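Local structure of glycerate kinase, putative (Thermotoga maritima, 2B8N) at residues 34-39 / 62-67; 42-47 / 69-74; 262-267 / 284-289; 269-274 / 280-285; 348-353 / 383-388. The protein catalyses the ATP-dependent, magnesium-requiring phosphorylation of D-glycerate to 2-phosphoglycerate, a step in the degradation of serine by way of 3-hydroxypyruvate. One frame throughout, in Å; residues are numbered along the deposited sequence.

Contact 1: residues 34-39 / 62-67; sequences VFPDRA and WRMAKA
Asp37 reaches from the first turn of helix 36-41 to the methyl of Ala67 on helix 61-72, beside Pro36, which packs on Met64. From CB the Asp37 side chain swings its CG anti to the backbone N (chi1 -167°), which carries the carboxylate to the other helix. CG then lies 4.1 Å from Ala67 CB. OD1 comes closer, 3.4 Å from Ala67 CB, with Lys66 NZ at 4.5 Å from OD1, a favourable charge but beyond a salt bridge. OD2 pairs with Lys41 of its own helix, while Lys66 has its salt bridge with Glu70. Pro36 presents its ring carbons: CB sits 3.5 Å from Met64 CG and 3.9 Å from Arg63 CB. Beyond CB the Arg63 chain bends away to a salt bridge with Glu89. Phe35 is the N-cap residue, and a proline directly after it suits a first helical turn, where no N-H is required. Helix 61-72 follows strand 52-57 of the parallel sheet in a Rossmann-like alpha/beta unit. The backbones approach closely, with Pro36 CA 5.1 Å from Met64 CA. No hydrogen bond spans the two segments; carbon packing carries them, while just beyond, Lys41 pairs with both Asp37 and Glu70 and so bridges the two helices ionically.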
# COMPACT_ATOMS: atom_id res chain seq x y z
N VAL A 34 -9.59 7.26 0.99
CA VAL A 34 -9.23 5.90 0.61
C VAL A 34 -9.52 4.84 1.69
O VAL A 34 -8.91 3.76 1.67
CB VAL A 34 -7.73 5.83 0.15
CG1 VAL A 34 -7.51 6.68 -1.08
CG2 VAL A 34 -6.76 6.26 1.28
N PHE A 35 -10.46 5.11 2.61
CA PHE A 35 -10.93 4.07 3.50
C PHE A 35 -11.68 3.11 2.64
O PHE A 35 -12.33 3.51 1.69
CB PHE A 35 -11.88 4.60 4.56
CG PHE A 35 -11.21 5.15 5.78
CD1 PHE A 35 -9.87 5.58 5.76
CD2 PHE A 35 -11.93 5.30 6.95
CE1 PHE A 35 -9.27 6.11 6.93
CE2 PHE A 35 -11.35 5.84 8.11
CZ PHE A 35 -10.02 6.23 8.11
N PRO A 36 -11.61 1.82 2.97
CA PRO A 36 -12.30 0.84 2.11
C PRO A 36 -13.79 1.15 1.84
O PRO A 36 -14.22 1.06 0.68
CB PRO A 36 -12.15 -0.48 2.89
CG PRO A 36 -10.97 -0.26 3.83
CD PRO A 36 -10.95 1.20 4.14
N ASP A 37 -14.55 1.52 2.88
CA ASP A 37 -16.00 1.74 2.75
C ASP A 37 -16.30 2.81 1.70
O ASP A 37 -17.06 2.58 0.75
CB ASP A 37 -16.63 2.13 4.11
CG ASP A 37 -18.17 2.07 4.09
OD1 ASP A 37 -18.74 0.94 4.10
OD2 ASP A 37 -18.82 3.14 4.08
N ARG A 38 -15.68 3.96 1.85
CA ARG A 38 -15.93 5.05 0.96
C ARG A 38 -15.37 4.75 -0.46
O ARG A 38 -16.00 5.13 -1.46
CB ARG A 38 -15.35 6.34 1.57
CG ARG A 38 -15.30 7.52 0.61
CD ARG A 38 -15.37 8.87 1.30
NE ARG A 38 -14.80 9.90 0.43
CZ ARG A 38 -14.34 11.07 0.85
NH1 ARG A 38 -14.37 11.39 2.14
NH2 ARG A 38 -13.83 11.93 -0.01
N ALA A 39 -14.23 4.07 -0.56
CA ALA A 39 -13.62 3.83 -1.89
C ALA A 39 -14.49 2.96 -2.77
O ALA A 39 -14.62 3.20 -3.99
CB ALA A 39 -12.23 3.19 -1.74
N TRP A 62 -12.01 -7.41 4.76
CA TRP A 62 -13.25 -7.48 5.49
C TRP A 62 -14.09 -6.20 5.30
O TRP A 62 -15.30 -6.29 5.09
CB TRP A 62 -13.00 -7.78 6.97
CG TRP A 62 -14.23 -8.21 7.67
CD1 TRP A 62 -14.66 -9.50 7.87
CD2 TRP A 62 -15.23 -7.36 8.25
NE1 TRP A 62 -15.87 -9.50 8.56
CE2 TRP A 62 -16.24 -8.19 8.78
CE3 TRP A 62 -15.37 -5.97 8.36
CZ2 TRP A 62 -17.35 -7.68 9.43
CZ3 TRP A 62 -16.50 -5.46 8.98
CH2 TRP A 62 -17.47 -6.31 9.51
N ARG A 63 -13.47 -5.03 5.35
CA ARG A 63 -14.28 -3.80 5.23
C ARG A 63 -14.72 -3.54 3.78
O ARG A 63 -15.82 -3.03 3.53
CB ARG A 63 -13.58 -2.59 5.84
CG ARG A 63 -13.26 -2.79 7.32
CD ARG A 63 -13.91 -1.77 8.26
NE ARG A 63 -15.03 -2.33 9.03
CZ ARG A 63 -15.53 -1.83 10.17
NH1 ARG A 63 -15.03 -0.73 10.71
NH2 ARG A 63 -16.54 -2.43 10.78
N MSE A 64 -13.87 -3.91 2.82
CA MSE A 64 -14.23 -3.81 1.41
C MSE A 64 -15.41 -4.75 1.09
O MSE A 64 -16.31 -4.37 0.35
CB MSE A 64 -13.04 -4.14 0.53
CG MSE A 64 -11.90 -3.15 0.61
SE MSE A 64 -10.48 -3.59 -0.68
CE MSE A 64 -11.35 -3.24 -2.41
N ALA A 65 -15.40 -5.96 1.65
CA ALA A 65 -16.50 -6.90 1.43
C ALA A 65 -17.79 -6.34 2.03
O ALA A 65 -18.80 -6.27 1.35
CB ALA A 65 -16.19 -8.26 2.03
N LYS A 66 -17.75 -5.94 3.29
CA LYS A 66 -18.92 -5.34 3.93
C LYS A 66 -19.53 -4.19 3.12
O LYS A 66 -20.75 -4.09 3.04
CB LYS A 66 -18.57 -4.82 5.32
CG LYS A 66 -19.75 -4.14 6.01
CD LYS A 66 -19.44 -3.85 7.46
CE LYS A 66 -20.50 -2.93 8.06
NZ LYS A 66 -20.42 -1.57 7.47
N ALA A 67 -18.69 -3.31 2.57
CA ALA A 67 -19.19 -2.18 1.77
C ALA A 67 -19.85 -2.61 0.45
O ALA A 67 -20.85 -2.04 0.04
CB ALA A 67 -18.07 -1.17 1.52

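Contact 2: residues 42-47 / 69-74; sequences ETLPKL and YEVLGK
The backbones of 42-47 and 69-74 come nearest at Pro45 and Val71, whose CA atoms are 6.6 Å apart, far enough for side chains to fill the interval. The CB of Val71 points toward the other segment, and this residue supplies most of its side of the contact. Its CG1, placed anti to the backbone N (chi1 172°), touches two residues at once: Leu44 CG lies 3.9 Å from Val71 CG1, and Pro45 CG is equally near it. The proline ring crosses the valine at about a right angle, with CG leading, and the second methyl, Val71 CG2, stands 4.2 Å from Pro45 CG. Leu44 approaches with an extended first torsion of its own (chi1 -180°), which aims its isobutyl end at helix 61-72. Both segments flank strand 52-57 of a parallel sheet with the Rossmann-like strand order 3-2-1-4-5-6: the short, weakly bonded helix 44-47 comes before this strand and helix 61-72 comes after it. Leu47, on the same short helix, rests on strands 193-199 and 255-261. A second leucine extends the apolar patch: Leu72 CD1 meets Leu44 CD2 at 4.1 Å. Leu44 CD2 also lies 4.0 Å from Val71 CB, so it touches two residues of helix 61-72. Leu44 is buried and also packs on Leu49, whereas Pro45 lies at the surface. Helix 61-72 closes just past these residues, where Gly73 takes a positive phi and its N bonds back to the carbonyl O of Tyr69.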
# COMPACT_ATOMS: atom_id res chain seq x y z
N GLU A 42 -18.07 4.75 -3.64
CA GLU A 42 -17.91 5.78 -4.68
C GLU A 42 -17.61 5.22 -6.08
O GLU A 42 -17.67 5.97 -7.04
CB GLU A 42 -16.83 6.79 -4.28
CG GLU A 42 -17.26 7.64 -3.10
CD GLU A 42 -16.28 8.73 -2.74
OE1 GLU A 42 -15.16 8.77 -3.32
OE2 GLU A 42 -16.63 9.56 -1.87
N THR A 43 -17.31 3.92 -6.18
CA THR A 43 -17.04 3.26 -7.46
C THR A 43 -18.06 2.18 -7.88
O THR A 43 -18.62 2.23 -8.99
CB THR A 43 -15.67 2.57 -7.41
OG1 THR A 43 -14.66 3.52 -7.07
CG2 THR A 43 -15.35 1.93 -8.76
N LEU A 44 -18.30 1.21 -7.00
CA LEU A 44 -19.06 -0.00 -7.33
C LEU A 44 -20.45 0.26 -7.93
O LEU A 44 -20.85 -0.41 -8.88
CB LEU A 44 -19.19 -0.90 -6.08
CG LEU A 44 -19.94 -2.21 -6.20
CD1 LEU A 44 -19.46 -2.99 -7.42
CD2 LEU A 44 -19.74 -3.03 -4.94
N PRO A 45 -21.22 1.22 -7.38
CA PRO A 45 -22.56 1.44 -7.92
C PRO A 45 -22.56 1.78 -9.42
O PRO A 45 -23.36 1.23 -10.17
CB PRO A 45 -23.07 2.62 -7.10
CG PRO A 45 -22.33 2.49 -5.82
CD PRO A 45 -20.96 2.15 -6.26
N LYS A 46 -21.63 2.64 -9.82
CA LYS A 46 -21.46 3.01 -11.23
C LYS A 46 -21.28 1.79 -12.19
O LYS A 46 -21.62 1.87 -13.38
CB LYS A 46 -20.29 3.98 -11.38
CG LYS A 46 -20.44 5.28 -10.58
CD LYS A 46 -19.27 6.20 -10.92
CE LYS A 46 -18.99 7.24 -9.84
NZ LYS A 46 -17.53 7.57 -9.85
N LEU A 47 -20.77 0.67 -11.68
CA LEU A 47 -20.47 -0.48 -12.54
C LEU A 47 -21.68 -1.42 -12.84
O LEU A 47 -21.59 -2.24 -13.74
CB LEU A 47 -19.26 -1.25 -11.97
CG LEU A 47 -18.02 -0.39 -11.65
CD1 LEU A 47 -16.90 -1.22 -11.08
CD2 LEU A 47 -17.51 0.36 -12.86
N TYR A 69 -21.34 -5.58 -0.03
CA TYR A 69 -22.59 -6.20 0.36
C TYR A 69 -23.69 -5.15 0.47
O TYR A 69 -24.81 -5.33 -0.05
CB TYR A 69 -22.42 -6.90 1.70
CG TYR A 69 -23.66 -7.59 2.17
CD1 TYR A 69 -24.28 -8.55 1.38
CD2 TYR A 69 -24.22 -7.28 3.40
CE1 TYR A 69 -25.43 -9.19 1.82
CE2 TYR A 69 -25.34 -7.91 3.84
CZ TYR A 69 -25.94 -8.85 3.05
OH TYR A 69 -27.07 -9.48 3.50
N GLU A 70 -23.35 -4.04 1.12
CA GLU A 70 -24.29 -2.93 1.32
C GLU A 70 -24.70 -2.28 -0.01
O GLU A 70 -25.84 -1.87 -0.15
CB GLU A 70 -23.72 -1.88 2.28
CG GLU A 70 -23.60 -2.39 3.71
CD GLU A 70 -22.91 -1.41 4.65
OE1 GLU A 70 -22.59 -0.28 4.23
OE2 GLU A 70 -22.69 -1.80 5.83
N VAL A 71 -23.77 -2.18 -0.96
CA VAL A 71 -24.14 -1.74 -2.30
C VAL A 71 -25.04 -2.77 -3.05
O VAL A 71 -26.04 -2.39 -3.62
CB VAL A 71 -22.89 -1.40 -3.18
CG1 VAL A 71 -23.32 -1.14 -4.64
CG2 VAL A 71 -22.11 -0.20 -2.61
N LEU A 72 -24.68 -4.06 -3.03
CA LEU A 72 -25.31 -5.04 -3.92
C LEU A 72 -26.38 -5.93 -3.29
O LEU A 72 -27.32 -6.29 -3.97
CB LEU A 72 -24.26 -5.93 -4.55
CG LEU A 72 -23.32 -5.23 -5.53
CD1 LEU A 72 -22.23 -6.21 -5.83
CD2 LEU A 72 -24.01 -4.75 -6.80
N GLY A 73 -26.20 -6.32 -2.03
CA GLY A 73 -27.14 -7.23 -1.37
C GLY A 73 -27.21 -8.62 -2.00
O GLY A 73 -26.19 -9.20 -2.33
N LYS A 74 -28.43 -9.12 -2.20
CA LYS A 74 -28.64 -10.51 -2.68
C LYS A 74 -28.23 -10.78 -4.15
O LYS A 74 -28.31 -11.92 -4.61
CB LYS A 74 -30.07 -10.97 -2.40
CG LYS A 74 -30.35 -11.14 -0.90
CD LYS A 74 -29.73 -12.44 -0.33
CE LYS A 74 -29.03 -12.25 1.03
NZ LYS A 74 -27.68 -11.63 0.86

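Contact 3: residues 262-267 / 284-289; sequences NVQKVC and ITTSLD
The flat group at the contact is the peptide carbonyl of Thr286, whose O is met at its oxygen end by Val263 CG1 at 3.5 Å. A second planar group, the Asn262 amide, works within its own segment: OD1 accepts from Lys265 N at 2.9 Å, nearly along the C=O axis (162°), and so caps the helix, while ND2 bonds to Asp205. The Thr286 side chain points into the first turn of that helix and splits its two branches between neighbours. Its hydroxyl OG1 faces the aliphatic Gln264 CG at 3.8 Å, the two side chains crossing at about a right angle. Its methyl CG2, anti to the carbonyl carbon, goes to Cys267, 4.1 Å from SG and from CB alike. Helix 263-276 begins right after strand 255-261, the edge strand of the parallel sheet within this chain, and leads to strand 280-285 at the border of the mixed sheet, so it carries the chain from one sheet to the other. Thr286 marks the corner where that second strand turns. The bend is tied by an ST turn: Thr285 OG1 accepts from Ser287 N at 3.1 Å, and Ser287 OG donates to the same oxygen. Cys267 packs further on Ile320 and Leu423 of the mixed sheet.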
# COMPACT_ATOMS: atom_id res chain seq x y z
N ASN A 262 -5.37 4.77 -4.10
CA ASN A 262 -3.92 4.81 -4.30
C ASN A 262 -3.41 6.15 -3.80
O ASN A 262 -4.20 6.99 -3.41
CB ASN A 262 -3.59 4.65 -5.77
CG ASN A 262 -4.18 5.75 -6.61
OD1 ASN A 262 -4.69 6.75 -6.08
ND2 ASN A 262 -4.11 5.58 -7.93
N VAL A 263 -2.12 6.39 -3.85
CA VAL A 263 -1.58 7.65 -3.30
C VAL A 263 -2.06 8.91 -4.07
O VAL A 263 -2.16 10.03 -3.51
CB VAL A 263 -0.04 7.57 -3.16
CG1 VAL A 263 0.63 7.74 -4.50
CG2 VAL A 263 0.47 8.58 -2.15
N GLN A 264 -2.39 8.75 -5.35
CA GLN A 264 -2.90 9.88 -6.13
C GLN A 264 -4.25 10.37 -5.59
O GLN A 264 -4.44 11.60 -5.45
CB GLN A 264 -3.08 9.51 -7.59
CG GLN A 264 -1.81 9.14 -8.32
CD GLN A 264 -2.07 9.01 -9.81
OE1 GLN A 264 -2.98 9.64 -10.34
NE2 GLN A 264 -1.29 8.16 -10.48
N LYS A 265 -5.16 9.45 -5.27
CA LYS A 265 -6.49 9.83 -4.78
C LYS A 265 -6.35 10.66 -3.50
O LYS A 265 -7.08 11.63 -3.29
CB LYS A 265 -7.38 8.60 -4.57
CG LYS A 265 -8.85 8.91 -4.22
N VAL A 266 -5.37 10.29 -2.68
CA VAL A 266 -5.16 10.90 -1.38
C VAL A 266 -4.56 12.27 -1.53
O VAL A 266 -4.90 13.17 -0.80
CB VAL A 266 -4.29 10.00 -0.50
CG1 VAL A 266 -3.95 10.66 0.80
CG2 VAL A 266 -5.05 8.73 -0.20
N CYS A 267 -3.67 12.42 -2.49
CA CYS A 267 -3.12 13.73 -2.79
C CYS A 267 -4.15 14.67 -3.38
O CYS A 267 -4.14 15.87 -3.07
CB CYS A 267 -1.97 13.59 -3.75
SG CYS A 267 -0.55 13.07 -2.87
N ILE A 284 2.98 18.58 -5.95
CA ILE A 284 4.32 18.65 -6.56
C ILE A 284 4.76 17.31 -7.15
O ILE A 284 5.37 17.25 -8.22
CB ILE A 284 5.35 19.10 -5.55
CG1 ILE A 284 4.97 20.47 -4.98
CG2 ILE A 284 6.72 19.17 -6.20
CD1 ILE A 284 4.75 21.54 -6.03
N THR A 285 4.47 16.23 -6.44
CA THR A 285 4.66 14.91 -7.02
C THR A 285 3.92 13.87 -6.22
O THR A 285 3.72 14.06 -5.01
CB THR A 285 6.15 14.51 -7.07
OG1 THR A 285 6.29 13.25 -7.75
CG2 THR A 285 6.74 14.44 -5.65
N THR A 286 3.53 12.79 -6.90
CA THR A 286 2.92 11.61 -6.27
C THR A 286 3.81 10.36 -6.46
O THR A 286 3.39 9.24 -6.12
CB THR A 286 1.50 11.32 -6.84
OG1 THR A 286 1.59 10.94 -8.21
CG2 THR A 286 0.59 12.52 -6.72
N SER A 287 5.02 10.55 -6.98
CA SER A 287 5.97 9.45 -7.18
C SER A 287 7.27 9.59 -6.35
O SER A 287 8.34 9.15 -6.77
CB SER A 287 6.30 9.30 -8.66
OG SER A 287 6.67 10.54 -9.22
N LEU A 288 7.14 10.14 -5.15
CA LEU A 288 8.30 10.34 -4.27
C LEU A 288 8.87 9.00 -3.82
O LEU A 288 8.14 8.14 -3.35
CB LEU A 288 7.87 11.16 -3.06
CG LEU A 288 8.87 12.08 -2.41
CD1 LEU A 288 9.42 13.14 -3.36
CD2 LEU A 288 8.15 12.74 -1.24
N ASP A 289 10.18 8.81 -4.00
CA ASP A 289 10.81 7.54 -3.61
C ASP A 289 12.27 7.61 -3.12
O ASP A 289 12.91 6.58 -2.99
CB ASP A 289 10.75 6.59 -4.79
CG ASP A 289 11.63 7.03 -5.93
OD1 ASP A 289 12.32 8.08 -5.84
OD2 ASP A 289 11.64 6.32 -6.94

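Contact 4: residues 269-274 / 280-285; sequences EAKSLA and NAEIIT
Lys271 is extended along its whole length (chi1 175°), and Glu282 sets out equally straight but bends at chi2 (59°), which turns its carboxylate back to meet the lysine. The two belong to a helix-to-strand connection: segment 269-274 of helix 263-276 runs nearly antiparallel to strand 280-285 (170°, the axes of these segments 7.6 Å apart at closest), and the strand borders the mixed sheet beside 317-323. The lysine and glutamate lie side by side, pointing the same way. Lys271 NZ donates to Glu282 OE1 at 2.8 Å, a salt bridge made on the syn side and tilted out of the carboxylate plane. The anti lone pair of Glu282 OE1 takes Ile283 N at 3.0 Å. Two donors therefore grip one oxygen and fix the carboxylate's position. Asn280, Glu282 and Ile284 use their backbones on strand 317-323, so the glutamate satisfies an N-H on the strand's other edge. With an alanine here, the Lys271 ammonium is likely to lose its carboxylate and the Ile283 N-H this acceptor, leaving the lysine chain free to turn. The lysine's methylenes pass over the strand, CE standing 3.7 Å from Ala281 O, and CD approaches Ile283 CG1 more loosely. At the far end of the contact, small residues allow close approach: Ala274 CB lies 3.8 Å from Ala281 CB.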
# COMPACT_ATOMS: atom_id res chain seq x y z
N GLU A 269 -7.38 14.62 -2.84
CA GLU A 269 -8.32 15.01 -1.79
C GLU A 269 -7.70 16.09 -0.91
O GLU A 269 -8.37 17.05 -0.53
CB GLU A 269 -8.76 13.82 -0.95
CG GLU A 269 -9.92 14.13 0.01
CD GLU A 269 -11.25 14.31 -0.70
OE1 GLU A 269 -11.23 14.39 -1.95
OE2 GLU A 269 -12.31 14.39 -0.02
N ALA A 270 -6.42 15.94 -0.58
CA ALA A 270 -5.76 16.96 0.22
C ALA A 270 -5.73 18.26 -0.55
O ALA A 270 -5.99 19.31 0.03
CB ALA A 270 -4.39 16.55 0.59
N LYS A 271 -5.44 18.20 -1.85
CA LYS A 271 -5.46 19.42 -2.70
C LYS A 271 -6.81 20.15 -2.65
O LYS A 271 -6.86 21.39 -2.53
CB LYS A 271 -5.15 19.12 -4.17
CG LYS A 271 -5.29 20.35 -5.07
CD LYS A 271 -4.62 20.13 -6.43
CE LYS A 271 -4.92 21.27 -7.40
NZ LYS A 271 -4.49 20.97 -8.78
N SER A 272 -7.89 19.39 -2.78
CA SER A 272 -9.19 20.02 -2.79
C SER A 272 -9.63 20.46 -1.38
O SER A 272 -10.30 21.46 -1.26
CB SER A 272 -10.21 19.13 -3.48
OG SER A 272 -11.01 18.50 -2.51
N LEU A 273 -9.24 19.73 -0.33
CA LEU A 273 -9.55 20.14 1.05
C LEU A 273 -8.82 21.43 1.38
O LEU A 273 -9.38 22.33 2.01
CB LEU A 273 -9.16 19.03 2.05
CG LEU A 273 -10.09 17.80 2.13
CD1 LEU A 273 -9.39 16.62 2.79
CD2 LEU A 273 -11.37 18.06 2.86
N ALA A 274 -7.55 21.52 0.96
CA ALA A 274 -6.74 22.73 1.14
C ALA A 274 -7.31 23.94 0.41
O ALA A 274 -7.39 25.02 0.98
CB ALA A 274 -5.32 22.47 0.68
N ASN A 280 -3.83 28.41 -1.67
CA ASN A 280 -3.35 28.13 -3.00
C ASN A 280 -2.66 26.77 -2.87
O ASN A 280 -1.66 26.66 -2.16
CB ASN A 280 -2.35 29.20 -3.47
CG ASN A 280 -2.94 30.60 -3.52
OD1 ASN A 280 -4.06 30.82 -4.01
ND2 ASN A 280 -2.18 31.57 -3.01
N ALA A 281 -3.20 25.75 -3.53
CA ALA A 281 -2.73 24.38 -3.33
C ALA A 281 -2.31 23.74 -4.63
O ALA A 281 -3.00 23.88 -5.65
CB ALA A 281 -3.80 23.54 -2.69
N GLU A 282 -1.17 23.02 -4.59
CA GLU A 282 -0.76 22.16 -5.71
C GLU A 282 -0.04 20.89 -5.23
O GLU A 282 0.57 20.85 -4.14
CB GLU A 282 0.10 22.93 -6.75
CG GLU A 282 0.35 22.19 -8.05
CD GLU A 282 -0.92 21.78 -8.82
OE1 GLU A 282 -1.69 20.89 -8.37
OE2 GLU A 282 -1.14 22.33 -9.92
N ILE A 283 -0.14 19.86 -6.07
CA ILE A 283 0.57 18.61 -5.92
C ILE A 283 1.87 18.69 -6.67
O ILE A 283 1.88 18.82 -7.90
CB ILE A 283 -0.25 17.45 -6.52
CG1 ILE A 283 -1.55 17.25 -5.73
CG2 ILE A 283 0.58 16.16 -6.52
CD1 ILE A 283 -2.55 16.31 -6.38
N ILE A 284 2.98 18.58 -5.95
CA ILE A 284 4.32 18.65 -6.56
C ILE A 284 4.76 17.31 -7.15
O ILE A 284 5.37 17.25 -8.22
CB ILE A 284 5.35 19.10 -5.55
CG1 ILE A 284 4.97 20.47 -4.98
CG2 ILE A 284 6.72 19.17 -6.20
CD1 ILE A 284 4.75 21.54 -6.03
N THR A 285 4.47 16.23 -6.44
CA THR A 285 4.66 14.91 -7.02
C THR A 285 3.92 13.87 -6.22
O THR A 285 3.72 14.06 -5.01
CB THR A 285 6.15 14.51 -7.07
OG1 THR A 285 6.29 13.25 -7.75
CG2 THR A 285 6.74 14.44 -5.65

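Contact 5: residues 348-353 / 383-388; sequences ALEGIE and TLKAMG
Glu350 and Lys385 join a surface turn to the end of a helix in the MOFRL family region: Leu349 to Ile352 form a type II beta turn between helix 337-348 and strand 355-361, and helix 380-386 ends in a Schellman motif at Gly388. The ionic interaction carries the contact. The two chains come from opposite directions, each extended beyond CG, and Lys385 NZ donates to Glu350 OE1 at 2.7 Å, using the syn lone pair. The grip is lopsided, since Glu350 OE2 stands 3.5 Å from Lys385 NZ and makes its salt bridge with Lys382, one turn earlier on the same helix. Two lysines thus share one carboxylate, a pairing likely to favour its ionised form. The glutamate reaches them because its CG is anti to the backbone N (chi1 179°). Replacement by an alanine would probably leave the ammonium groups of Lys385 and Lys382 without their shared counter-charge and loosen the tie between turn and helix. Van der Waals contact adds little: the methylene Lys385 CD passes 3.9 Å from Glu350 OE2. Backbone bonds shape both ends. Ile352 N closes the turn on Leu349 O; Gly351 supplies the positive phi, and the Gly351 backbone also bonds to Gly378. In the Schellman motif, Gly388 N reaches back to Lys385 O at 2.8 Å.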
# COMPACT_ATOMS: atom_id res chain seq x y z
N ALA A 348 15.85 21.82 9.02
CA ALA A 348 15.90 22.76 7.88
C ALA A 348 15.02 24.02 8.03
O ALA A 348 15.31 25.03 7.41
CB ALA A 348 15.51 22.02 6.60
N LEU A 349 13.93 23.95 8.80
CA LEU A 349 13.01 25.08 8.96
C LEU A 349 13.17 25.81 10.27
O LEU A 349 12.32 26.62 10.60
CB LEU A 349 11.55 24.63 8.90
CG LEU A 349 11.12 23.83 7.70
CD1 LEU A 349 9.74 23.21 7.96
CD2 LEU A 349 11.13 24.71 6.46
N GLU A 350 14.23 25.53 11.04
CA GLU A 350 14.39 26.19 12.33
C GLU A 350 14.32 27.70 12.14
O GLU A 350 14.96 28.27 11.26
CB GLU A 350 15.71 25.81 13.01
CG GLU A 350 15.91 26.54 14.34
CD GLU A 350 17.06 26.01 15.17
OE1 GLU A 350 17.67 24.99 14.80
OE2 GLU A 350 17.35 26.61 16.23
N GLY A 351 13.52 28.36 12.98
CA GLY A 351 13.49 29.81 13.05
C GLY A 351 12.63 30.51 12.03
O GLY A 351 12.66 31.72 11.92
N ILE A 352 11.85 29.77 11.27
CA ILE A 352 11.01 30.39 10.27
C ILE A 352 9.57 30.40 10.76
O ILE A 352 9.00 29.35 11.02
CB ILE A 352 11.08 29.67 8.93
CG1 ILE A 352 12.49 29.67 8.39
CG2 ILE A 352 10.17 30.36 7.93
CD1 ILE A 352 12.65 28.76 7.17
N GLU A 353 9.00 31.59 10.90
CA GLU A 353 7.59 31.73 11.23
C GLU A 353 6.75 31.18 10.11
O GLU A 353 7.17 31.19 8.96
CB GLU A 353 7.20 33.21 11.33
CG GLU A 353 7.80 34.06 12.46
CD GLU A 353 7.34 35.53 12.35
OE1 GLU A 353 6.46 35.82 11.49
OE2 GLU A 353 7.84 36.40 13.11
N THR A 383 12.86 23.74 20.45
CA THR A 383 12.24 23.13 21.63
C THR A 383 13.17 22.02 22.13
O THR A 383 13.42 21.91 23.34
CB THR A 383 10.83 22.52 21.36
OG1 THR A 383 9.93 23.51 20.84
CG2 THR A 383 10.26 21.96 22.65
N LEU A 384 13.69 21.22 21.20
CA LEU A 384 14.65 20.17 21.51
C LEU A 384 15.99 20.70 22.05
O LEU A 384 16.51 20.19 23.06
CB LEU A 384 14.89 19.30 20.29
CG LEU A 384 13.77 18.33 19.95
CD1 LEU A 384 14.02 17.69 18.59
CD2 LEU A 384 13.60 17.27 21.03
N LYS A 385 16.55 21.70 21.38
CA LYS A 385 17.78 22.34 21.87
C LYS A 385 17.60 22.92 23.27
O LYS A 385 18.46 22.72 24.14
CB LYS A 385 18.29 23.39 20.88
CG LYS A 385 18.75 22.80 19.53
CD LYS A 385 19.03 23.88 18.48
CE LYS A 385 19.53 23.26 17.16
NZ LYS A 385 19.93 24.26 16.08
N ALA A 386 16.48 23.60 23.51
CA ALA A 386 16.19 24.17 24.83
C ALA A 386 16.06 23.11 25.91
O ALA A 386 16.21 23.41 27.09
CB ALA A 386 14.95 25.02 24.80
N MSE A 387 15.76 21.87 25.53
CA MSE A 387 15.79 20.76 26.50
C MSE A 387 17.17 20.09 26.64
O MSE A 387 17.34 19.15 27.43
CB MSE A 387 14.76 19.74 26.11
CG MSE A 387 13.34 20.24 26.20
SE MSE A 387 12.20 18.95 25.30
CE MSE A 387 12.78 17.26 26.27
N GLY A 388 18.16 20.60 25.91
CA GLY A 388 19.50 20.04 25.93
C GLY A 388 19.68 18.90 24.94
O GLY A 388 20.69 18.20 24.99

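Contacts 1 and 2 lie on successive turns of helix 61-72, their centres 11 Å apart, and Lys41 joins them by pairing with both Asp37 and Glu70. Contacts 3 and 4 likewise share helix 263-276 and strand 280-285, their centres also 11 Å apart, with Ile283 CD1 packed against Cys267 O. The two pairs meet through residues 34-39: Val34 packs on Val266, and Arg38 forms a salt bridge with Glu269, so contact 1 touches contacts 3 and 4. Contact 5 stands apart on the mixed-sheet side, whose border strand 280-285 serves contacts 3 and 4; its centre is 50 Å from that of contact 2 and its nearest atoms about 14 Å from contacts 3 and 4.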